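Side-chain contact in DR2417 (Deinococcus radiodurans, PDB 4XWW), which degrades RNA as a 5'-3' exonuclease of the metallo-beta-lactamase superfamily, and probably takes part in RNA maturation, possibly also cutting as an endonuclease: residues L321-L324 / T328-K331. Residues are numbered along the deposited sequence; the frame is centred on the assembly and turned at random.
With nucleotides of chain C.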
ATOM      1  N   LEU A 321     -18.156  -3.294   7.620  1.00 26.18           N
ATOM      2  CA  LEU A 321     -17.328  -2.405   8.411  1.00 24.20           C
ATOM      3  C   LEU A 321     -17.097  -1.071   7.669  1.00 25.68           C
ATOM      4  O   LEU A 321     -17.218   0.000   8.260  1.00 23.65           O
ATOM      5  CB  LEU A 321     -16.006  -3.059   8.764  1.00 24.17           C
ATOM      6  CG  LEU A 321     -15.147  -2.161   9.648  1.00 29.61           C
ATOM      7  CD1 LEU A 321     -15.833  -1.852  10.984  1.00 25.58           C
ATOM      8  CD2 LEU A 321     -13.809  -2.817   9.845  1.00 29.39           C
ATOM      9  N   GLY A 322     -16.782  -1.137   6.377  1.00 23.72           N
ATOM     10  CA  GLY A 322     -16.642   0.076   5.581  1.00 23.53           C
ATOM     11  C   GLY A 322     -17.838   0.993   5.643  1.00 27.36           C
ATOM     12  O   GLY A 322     -17.705   2.203   5.858  1.00 26.16           O
ATOM     13  N   ARG A 323     -19.028   0.436   5.480  1.00 23.24           N
ATOM     14  CA  ARG A 323     -20.207   1.272   5.521  1.00 26.25           C
ATOM     15  C   ARG A 323     -20.453   1.831   6.925  1.00 25.22           C
ATOM     16  O   ARG A 323     -20.856   2.983   7.064  1.00 24.84           O
ATOM     17  CB  ARG A 323     -21.418   0.504   5.009  1.00 26.32           C
ATOM     18  CG  ARG A 323     -21.187  -0.024   3.608  1.00 34.00           C
ATOM     19  CD  ARG A 323     -22.475  -0.248   2.876  1.00 47.52           C
ATOM     20  NE  ARG A 323     -23.401  -1.083   3.631  1.00 54.80           N
ATOM     21  CZ  ARG A 323     -23.365  -2.413   3.656  1.00 52.09           C
ATOM     22  NH1 ARG A 323     -22.435  -3.069   2.972  1.00 54.50           N
ATOM     23  NH2 ARG A 323     -24.260  -3.086   4.365  1.00 43.16           N
ATOM     24  N   LEU A 324     -20.198   1.032   7.957  1.00 24.05           N
ATOM     25  CA  LEU A 324     -20.292   1.523   9.336  1.00 22.37           C
ATOM     26  C   LEU A 324     -19.330   2.690   9.578  1.00 21.88           C
ATOM     27  O   LEU A 324     -19.722   3.706  10.170  1.00 22.50           O
ATOM     28  CB  LEU A 324     -20.005   0.385  10.331  1.00 22.14           C
ATOM     29  CG  LEU A 324     -21.060  -0.712  10.406  1.00 22.61           C
ATOM     30  CD1 LEU A 324     -20.560  -1.854  11.266  1.00 21.28           C
ATOM     31  CD2 LEU A 324     -22.334  -0.136  10.966  1.00 24.04           C
ATOM     32  N   THR A 328     -22.619   5.097   6.345  1.00 33.16           N
ATOM     33  CA  THR A 328     -23.558   4.857   5.255  1.00 36.29           C
ATOM     34  C   THR A 328     -24.312   3.531   5.388  1.00 38.53           C
ATOM     35  O   THR A 328     -24.986   3.103   4.452  1.00 39.25           O
ATOM     36  CB  THR A 328     -22.854   4.888   3.883  1.00 34.39           C
ATOM     37  OG1 THR A 328     -21.819   3.902   3.851  1.00 33.24           O
ATOM     38  CG2 THR A 328     -22.252   6.272   3.609  1.00 36.57           C
ATOM     39  N   HIS A 329     -24.199   2.880   6.541  1.00 28.50           N
ATOM     40  CA  HIS A 329     -24.963   1.654   6.761  1.00 30.45           C
ATOM     41  C   HIS A 329     -26.441   1.974   6.966  1.00 31.40           C
ATOM     42  O   HIS A 329     -26.788   2.858   7.746  1.00 33.89           O
ATOM     43  CB  HIS A 329     -24.417   0.875   7.956  1.00 32.68           C
ATOM     44  CG  HIS A 329     -24.897  -0.538   8.008  1.00 26.44           C
ATOM     45  ND1 HIS A 329     -26.194  -0.872   8.328  1.00 27.79           N
ATOM     46  CD2 HIS A 329     -24.256  -1.707   7.763  1.00 26.64           C
ATOM     47  CE1 HIS A 329     -26.337  -2.187   8.268  1.00 27.40           C
ATOM     48  NE2 HIS A 329     -25.172  -2.717   7.937  1.00 27.80           N
ATOM     49  N   ALA A 330     -27.309   1.246   6.275  1.00 33.19           N
ATOM     50  CA  ALA A 330     -28.726   1.605   6.219  1.00 36.65           C
ATOM     51  C   ALA A 330     -29.471   1.302   7.512  1.00 36.68           C
ATOM     52  O   ALA A 330     -30.514   1.887   7.772  1.00 39.42           O
ATOM     53  CB  ALA A 330     -29.404   0.890   5.054  1.00 41.97           C
ATOM     54  N   LYS A 331     -28.949   0.385   8.320  1.00 31.43           N
ATOM     55  CA  LYS A 331     -29.700  -0.065   9.485  1.00 38.66           C
ATOM     56  C   LYS A 331     -28.958   0.102  10.798  1.00 41.15           C
ATOM     57  O   LYS A 331     -29.565   0.048  11.866  1.00 46.91           O
ATOM     58  CB  LYS A 331     -30.102  -1.529   9.324  1.00 39.80           C
ATOM     59  CG  LYS A 331     -31.158  -1.777   8.264  1.00 41.39           C
ATOM     60  CD  LYS A 331     -31.247  -3.266   7.971  1.00 44.93           C
ATOM     61  CE  LYS A 331     -32.459  -3.600   7.117  1.00 49.46           C
ATOM     62  NZ  LYS A 331     -32.733  -5.070   7.083  1.00 46.20           N
TER
ATOM     63  P     U C   7     -24.465  -6.161  -0.989  1.00 55.22           P
ATOM     64  OP1   U C   7     -24.360  -6.903   0.290  1.00 60.85           O
ATOM     65  OP2   U C   7     -25.050  -6.829  -2.175  1.00 63.36           O
ATOM     66  O5'   U C   7     -25.267  -4.810  -0.733  1.00 58.89           O
ATOM     67  C5'   U C   7     -24.954  -3.964   0.387  1.00 58.16           C
ATOM     68  C4'   U C   7     -24.957  -2.514  -0.036  1.00 59.80           C
ATOM     69  O4'   U C   7     -26.075  -2.278  -0.937  1.00 63.33           O
ATOM     70  C3'   U C   7     -25.124  -1.509   1.096  1.00 66.65           C
ATOM     71  O3'   U C   7     -24.466  -0.288   0.776  1.00 74.28           O
ATOM     72  C2'   U C   7     -26.633  -1.311   1.133  1.00 66.16           C
ATOM     73  O2'   U C   7     -27.018  -0.081   1.710  1.00 71.57           O
ATOM     74  C1'   U C   7     -26.972  -1.345  -0.356  1.00 62.93           C
ATOM     75  N1    U C   7     -28.357  -1.754  -0.653  1.00 69.21           N
ATOM     76  C2    U C   7     -29.367  -1.175   0.093  1.00 73.54           C
ATOM     77  O2    U C   7     -29.156  -0.361   0.976  1.00 74.22           O
ATOM     78  N3    U C   7     -30.634  -1.588  -0.235  1.00 72.95           N
ATOM     79  C4    U C   7     -30.993  -2.494  -1.210  1.00 69.48           C
ATOM     80  O4    U C   7     -32.183  -2.761  -1.381  1.00 66.23           O
ATOM     81  C5    U C   7     -29.894  -3.044  -1.941  1.00 66.35           C
ATOM     82  C6    U C   7     -28.645  -2.661  -1.651  1.00 63.47           C
TER
HETATM   83  O   HOH W   1     -26.350  -0.970   4.407  1.00 37.78           O
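Arg323 and Thr328 meet at the C-terminal end of helix 320-326 in the beta-CASP domain, where Thr328 N bonds Arg323 O at 2.8 Å (N-H...O angle 159°). This 6→1 bond is consistent with a Schellman motif, and His329 N and Thr328 OG1 add only weak bonds to the same carbonyl. The Arg323 side chain then runs out from this turn to the RNA. Its CB lies 3.6 Å from Thr328 OG1, with CG slightly farther from that oxygen. CD reaches the ribose of U7 of chain C, though the spacing there is too short to interpret. A bend at chi3 (-53°) turns the guanidinium so that C3' of U7 of chain C sits over one face, offset toward the rim. NH1 turns back to the Met318 carbonyl, tying the group to its own chain. NH2 passes 3.7 Å from CD2 of His329, the guanidinium and imidazole planes being inclined by 23°. The same nitrogen donates to a water at 3.0 Å, which also accepts from Ala330 N and lies 2.9 Å from O2' of U7 of chain C. Arginine and loop backbone thus engage through one solvent molecule the hydroxyl that distinguishes RNA from DNA. CD2 of Leu324 packs 3.8 Å from CB of His329, the two side chains side by side, and the leucine touches Phe241 of the domain's parallel sheet. Bonds at both imidazole nitrogens restrain the ring's rotation: ND1 accepts from Ile332 N and Lys331 N (3.0 Å, near the ring plane), NE2 bonds weakly to Glu269, and the water oxygen stands over the ring centre.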